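Local coordinates for putative major capsid protein (Cafeteriavirus-dependent mavirus, PDB 6G44), which forms, as the major capsid protein of a virophage, a double jelly-roll trimer that probably assembles into the viral shell, at residues C[321-326]-C[468-473]; C[362-367]-C[447-452]. All coordinates share one frame; numbering follows the deposited sequence.

Interaction 1: residues C[321-326]-C[468-473]; sequences LTTHSM and YKLEVF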
loop_
_atom_site.group_PDB
_atom_site.type_symbol
_atom_site.label_atom_id
_atom_site.label_comp_id
_atom_site.label_asym_id
_atom_site.label_seq_id
_atom_site.Cartn_x
_atom_site.Cartn_y
_atom_site.Cartn_z
ATOM N N LEU C 321 -35.514 1.500 12.709
ATOM C CA LEU C 321 -35.444 0.906 14.040
ATOM C C LEU C 321 -34.901 1.970 14.969
ATOM O O LEU C 321 -33.999 2.736 14.604
ATOM C CB LEU C 321 -34.549 -0.333 14.060
ATOM C CG LEU C 321 -35.088 -1.643 13.494
ATOM C CD1 LEU C 321 -34.007 -2.711 13.372
ATOM C CD2 LEU C 321 -36.221 -2.145 14.393
ATOM N N THR C 322 -35.450 2.015 16.187
ATOM C CA THR C 322 -35.010 2.944 17.204
ATOM C C THR C 322 -34.785 2.202 18.517
ATOM O O THR C 322 -35.698 1.533 19.017
ATOM C CB THR C 322 -36.055 4.063 17.442
ATOM O OG1 THR C 322 -36.375 4.712 16.197
ATOM C CG2 THR C 322 -35.538 5.094 18.409
ATOM N N THR C 323 -33.592 2.345 19.101
ATOM C CA THR C 323 -33.314 1.704 20.380
ATOM C C THR C 323 -34.225 2.279 21.453
ATOM O O THR C 323 -34.719 3.391 21.341
ATOM C CB THR C 323 -31.862 1.913 20.871
ATOM O OG1 THR C 323 -31.627 3.293 21.152
ATOM C CG2 THR C 323 -30.843 1.388 19.849
ATOM N N HIS C 324 -34.412 1.509 22.515
ATOM C CA HIS C 324 -34.913 2.072 23.752
ATOM C C HIS C 324 -33.844 3.032 24.277
ATOM O O HIS C 324 -32.692 3.042 23.783
ATOM C CB HIS C 324 -35.194 0.958 24.753
ATOM C CG HIS C 324 -36.239 -0.010 24.289
ATOM N ND1 HIS C 324 -37.500 0.391 23.902
ATOM C CD2 HIS C 324 -36.203 -1.353 24.118
ATOM C CE1 HIS C 324 -38.202 -0.667 23.528
ATOM N NE2 HIS C 324 -37.438 -1.737 23.652
ATOM N N SER C 325 -34.183 3.868 25.251
ATOM C CA SER C 325 -33.199 4.760 25.854
ATOM C C SER C 325 -32.125 3.925 26.523
ATOM O O SER C 325 -32.430 2.955 27.214
ATOM C CB SER C 325 -33.862 5.741 26.848
ATOM O OG SER C 325 -32.921 6.660 27.367
ATOM N N MET C 326 -30.869 4.260 26.251
ATOM C CA MET C 326 -29.714 3.575 26.810
ATOM C C MET C 326 -29.076 4.468 27.863
ATOM O O MET C 326 -28.575 5.565 27.550
ATOM C CB MET C 326 -28.698 3.257 25.699
ATOM C CG MET C 326 -29.259 2.317 24.647
ATOM S SD MET C 326 -28.148 2.095 23.233
ATOM C CE MET C 326 -28.321 3.641 22.348
ATOM N N TYR C 468 -34.142 -8.203 11.295
ATOM C CA TYR C 468 -32.915 -7.389 11.409
ATOM C C TYR C 468 -32.819 -6.800 12.800
ATOM O O TYR C 468 -33.838 -6.432 13.408
ATOM C CB TYR C 468 -32.851 -6.258 10.341
ATOM C CG TYR C 468 -32.467 -6.837 8.998
ATOM C CD1 TYR C 468 -33.402 -7.508 8.229
ATOM C CD2 TYR C 468 -31.146 -6.802 8.539
ATOM C CE1 TYR C 468 -33.054 -8.115 7.035
ATOM C CE2 TYR C 468 -30.787 -7.395 7.340
ATOM C CZ TYR C 468 -31.746 -8.056 6.601
ATOM O OH TYR C 468 -31.356 -8.646 5.452
ATOM N N LYS C 469 -31.586 -6.717 13.300
ATOM C CA LYS C 469 -31.310 -6.226 14.640
ATOM C C LYS C 469 -30.387 -5.008 14.582
ATOM O O LYS C 469 -29.256 -5.100 14.108
ATOM C CB LYS C 469 -30.682 -7.317 15.484
ATOM C CG LYS C 469 -30.381 -6.919 16.911
ATOM C CD LYS C 469 -29.631 -8.009 17.664
ATOM C CE LYS C 469 -30.544 -9.137 18.084
ATOM N NZ LYS C 469 -29.861 -10.066 19.023
ATOM N N LEU C 470 -30.872 -3.890 15.090
ATOM C CA LEU C 470 -30.058 -2.679 15.317
ATOM C C LEU C 470 -29.265 -2.893 16.598
ATOM O O LEU C 470 -29.840 -3.215 17.639
ATOM C CB LEU C 470 -30.948 -1.436 15.432
ATOM C CG LEU C 470 -30.314 -0.157 15.973
ATOM C CD1 LEU C 470 -29.109 0.303 15.142
ATOM C CD2 LEU C 470 -31.306 0.977 16.100
ATOM N N GLU C 471 -27.943 -2.741 16.537
ATOM C CA GLU C 471 -27.077 -2.859 17.697
ATOM C C GLU C 471 -26.245 -1.595 17.806
ATOM O O GLU C 471 -25.740 -1.083 16.786
ATOM C CB GLU C 471 -26.143 -4.050 17.572
ATOM C CG GLU C 471 -26.835 -5.412 17.619
ATOM C CD GLU C 471 -25.838 -6.559 17.513
ATOM O OE1 GLU C 471 -25.207 -6.655 16.437
ATOM O OE2 GLU C 471 -25.672 -7.353 18.488
ATOM N N VAL C 472 -26.113 -1.090 19.027
ATOM C CA VAL C 472 -25.273 0.063 19.346
ATOM C C VAL C 472 -24.244 -0.422 20.346
ATOM O O VAL C 472 -24.598 -0.897 21.432
ATOM C CB VAL C 472 -26.075 1.253 19.903
ATOM C CG1 VAL C 472 -25.154 2.434 20.203
ATOM C CG2 VAL C 472 -27.167 1.610 18.908
ATOM N N PHE C 473 -22.973 -0.340 19.954
ATOM C CA PHE C 473 -21.873 -0.738 20.818
ATOM C C PHE C 473 -21.157 0.478 21.342
ATOM O O PHE C 473 -21.094 1.497 20.659
ATOM C CB PHE C 473 -20.854 -1.569 20.058
ATOM C CG PHE C 473 -21.397 -2.855 19.537
ATOM C CD1 PHE C 473 -21.972 -2.912 18.279
ATOM C CD2 PHE C 473 -21.342 -4.012 20.300
ATOM C CE1 PHE C 473 -22.472 -4.101 17.769
ATOM C CE2 PHE C 473 -21.877 -5.210 19.795
ATOM C CZ PHE C 473 -22.427 -5.241 18.530
#
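The backbones of 321-326 and 468-473 run in roughly the same direction, 29° apart end to end, and come no closer than 6.6 Å between the CA atoms of Leu-321 and Leu-470, too wide for pairing: 319-328 and 464-482 are strands of different, facing sheets. Side chains fill the gap. Leu-321 reaches across so that its CD1 lies 3.9 Å from CB of Leu-470 and also rests over the backbone at Tyr-468 O. In return Leu-470, whose CG stands anti to its own backbone N (chi1 167°), brings CD2 to 3.5 Å from Leu-321 O and against the methyl of Thr-323. That methyl, CG2, is shared: it touches CD2 of Leu-470 and CG2 of Val-472, each at 3.8 Å, meeting both side chains at about a right angle. Farther along, Met-326 bends at its thioether (chi3 -74°) and lays CE 4.0 Å from CG1 of Val-472. The hydroxyl of Thr-323 is kept out of this apolar layer, donating to His-324 O at 2.8 Å and also bonding Val-452 N on the adjacent strand. Beside Leu-470 in its sheet, Val-337 and Val-339 of strand 334-341 pack on it. The contact thus joins the two sheets of a jelly-roll sandwich through dispersion and the hydrophobic effect, while threonine's polar branch is satisfied by its own segment and the adjacent strand, leaving its methyl for the interior.

Interaction 2: residues C[362-367]-C[447-452]; sequences KVDSDV and SINMQV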
loop_
_atom_site.group_PDB
_atom_site.type_symbol
_atom_site.label_atom_id
_atom_site.label_comp_id
_atom_site.label_asym_id
_atom_site.label_seq_id
_atom_site.Cartn_x
_atom_site.Cartn_y
_atom_site.Cartn_z
ATOM N N LYS C 362 -30.151 10.898 19.815
ATOM C CA LYS C 362 -30.584 11.740 20.949
ATOM C C LYS C 362 -29.593 11.508 22.076
ATOM O O LYS C 362 -29.301 10.362 22.386
ATOM C CB LYS C 362 -31.979 11.336 21.390
ATOM C CG LYS C 362 -32.422 11.900 22.736
ATOM C CD LYS C 362 -33.874 11.509 23.001
ATOM C CE LYS C 362 -34.399 12.093 24.305
ATOM N NZ LYS C 362 -33.605 11.642 25.491
ATOM N N VAL C 363 -29.065 12.580 22.668
ATOM C CA VAL C 363 -28.271 12.466 23.900
ATOM C C VAL C 363 -28.895 13.434 24.889
ATOM O O VAL C 363 -28.894 14.634 24.638
ATOM C CB VAL C 363 -26.779 12.787 23.715
ATOM C CG1 VAL C 363 -26.031 12.725 25.053
ATOM C CG2 VAL C 363 -26.135 11.832 22.710
ATOM N N ASP C 364 -29.403 12.905 26.003
ATOM C CA ASP C 364 -30.101 13.723 27.016
ATOM C C ASP C 364 -31.228 14.509 26.312
ATOM O O ASP C 364 -32.003 13.889 25.585
ATOM C CB ASP C 364 -29.075 14.572 27.795
ATOM C CG ASP C 364 -28.036 13.726 28.520
ATOM O OD1 ASP C 364 -28.297 12.535 28.769
ATOM O OD2 ASP C 364 -26.962 14.273 28.874
ATOM N N SER C 365 -31.310 15.836 26.458
ATOM C CA SER C 365 -32.380 16.634 25.843
ATOM C C SER C 365 -32.125 16.992 24.384
ATOM O O SER C 365 -32.966 17.620 23.750
ATOM C CB SER C 365 -32.577 17.945 26.622
ATOM O OG SER C 365 -32.897 17.690 27.970
ATOM N N ASP C 366 -30.963 16.608 23.848
ATOM C CA ASP C 366 -30.541 16.999 22.507
ATOM C C ASP C 366 -30.955 15.912 21.510
ATOM O O ASP C 366 -30.421 14.804 21.558
ATOM C CB ASP C 366 -29.024 17.166 22.523
ATOM C CG ASP C 366 -28.505 18.022 21.415
ATOM O OD1 ASP C 366 -29.117 18.094 20.325
ATOM O OD2 ASP C 366 -27.453 18.645 21.637
ATOM N N VAL C 367 -31.882 16.238 20.616
ATOM C CA VAL C 367 -32.543 15.255 19.750
ATOM C C VAL C 367 -32.257 15.491 18.268
ATOM O O VAL C 367 -31.910 16.592 17.851
ATOM C CB VAL C 367 -34.071 15.240 19.968
ATOM C CG1 VAL C 367 -34.383 14.960 21.434
ATOM C CG2 VAL C 367 -34.716 16.554 19.539
ATOM N N SER C 447 -23.300 10.969 33.766
ATOM C CA SER C 447 -24.329 10.057 33.293
ATOM C C SER C 447 -25.048 10.677 32.091
ATOM O O SER C 447 -25.343 11.882 32.085
ATOM C CB SER C 447 -25.340 9.738 34.409
ATOM O OG SER C 447 -24.700 9.103 35.507
ATOM N N ILE C 448 -25.304 9.865 31.076
ATOM C CA ILE C 448 -26.041 10.290 29.888
ATOM C C ILE C 448 -27.071 9.249 29.497
ATOM O O ILE C 448 -26.973 8.074 29.864
ATOM C CB ILE C 448 -25.110 10.575 28.674
ATOM C CG1 ILE C 448 -24.281 9.330 28.292
ATOM C CG2 ILE C 448 -24.243 11.785 28.980
ATOM C CD1 ILE C 448 -23.528 9.488 26.977
ATOM N N ASN C 449 -28.071 9.696 28.745
ATOM C CA ASN C 449 -29.027 8.793 28.113
ATOM C C ASN C 449 -28.966 9.000 26.610
ATOM O O ASN C 449 -28.945 10.132 26.160
ATOM C CB ASN C 449 -30.442 9.056 28.617
ATOM C CG ASN C 449 -30.569 8.862 30.121
ATOM O OD1 ASN C 449 -30.211 7.819 30.654
ATOM N ND2 ASN C 449 -31.076 9.874 30.803
ATOM N N MET C 450 -28.863 7.907 25.855
ATOM C CA MET C 450 -28.790 7.954 24.393
ATOM C C MET C 450 -29.887 7.096 23.765
ATOM O O MET C 450 -30.192 6.017 24.238
ATOM C CB MET C 450 -27.411 7.468 23.926
ATOM C CG MET C 450 -27.220 7.495 22.405
ATOM S SD MET C 450 -25.639 6.805 21.823
ATOM C CE MET C 450 -24.634 8.227 22.064
ATOM N N GLN C 451 -30.405 7.563 22.627
ATOM C CA GLN C 451 -31.283 6.786 21.795
ATOM C C GLN C 451 -30.778 6.936 20.355
ATOM O O GLN C 451 -30.365 8.021 19.952
ATOM C CB GLN C 451 -32.715 7.323 21.923
ATOM C CG GLN C 451 -33.789 6.497 21.242
ATOM C CD GLN C 451 -35.181 6.836 21.769
ATOM O OE1 GLN C 451 -35.555 8.003 21.828
ATOM N NE2 GLN C 451 -35.935 5.822 22.166
ATOM N N VAL C 452 -30.797 5.828 19.622
ATOM C CA VAL C 452 -30.333 5.788 18.221
ATOM C C VAL C 452 -31.454 5.301 17.319
ATOM O O VAL C 452 -31.996 4.232 17.547
ATOM C CB VAL C 452 -29.105 4.858 18.100
ATOM C CG1 VAL C 452 -28.690 4.664 16.644
ATOM C CG2 VAL C 452 -27.948 5.436 18.917
#
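A type II' beta turn from Val-363 to Asp-366 ends strand 355-363 and begins 366-369, and here it is pinned to the start of the antiparallel strand 448-457. Lys-362 and Gln-451 form a hydrogen-bonded pair: Lys-362 N donates to Gln-451 O at 2.9 Å, almost straight at 176°, and Gln-451 N returns a bond to Lys-362 O. Next to them Val-363 and Met-450 make a non-hydrogen-bonded pair, with CG2 of Val-363 set 4.0 Å from CE of Met-450 on the buried face, where Leu-433 and Leu-435 also lie against Val-363. The ladder then passes to Asp-364. Its N donates to Asn-449 O at 2.8 Å, in the carbonyl plane, and its carboxylate takes the place a backbone carbonyl would fill: OD1 accepts from Asn-449 N at 2.8 Å, the donor arriving nearly along the C-O axis. The torsion chi1 of -60° sets CG beside the backbone N of Asp-364, so both bonds meet the same residue, while OD2 leans over CG2 of Ile-448 at 3.7 Å. On the face opposite Val-363 and Met-450, the Lys-362 chain stretches over the turn, extended up to its last torsion, and NZ donates to Asp-364 O at 2.8 Å. Asp-364 thus prolongs the pairing by one residue through N and OD1; its positive phi (54°) fits the turn's second position, and NZ ties its carbonyl to the preceding strand.

Following the chain from the N terminus, past the ten-stranded sheet, 321-326 on strand 319-328 comes first of the four segments; the chain then turns at 362-367, and after a long, partly helical excursion returns as 447-452, closing interaction 2. It runs on directly into strand 464-482, where 468-473 closes interaction 1, so the shorter loop sits wholly within the longer one. Their centres are 13 Å apart, and strand 448-457 joins them: it lies between 319-328 and 355-363, bonding Met-326 N through Met-450 O and Thr-323 O through Gln-451 NE2. Interaction 2 thus works within one four-stranded sheet, while interaction 1 fastens that sheet's outermost strand within this chain to the opposing sheet of the sandwich.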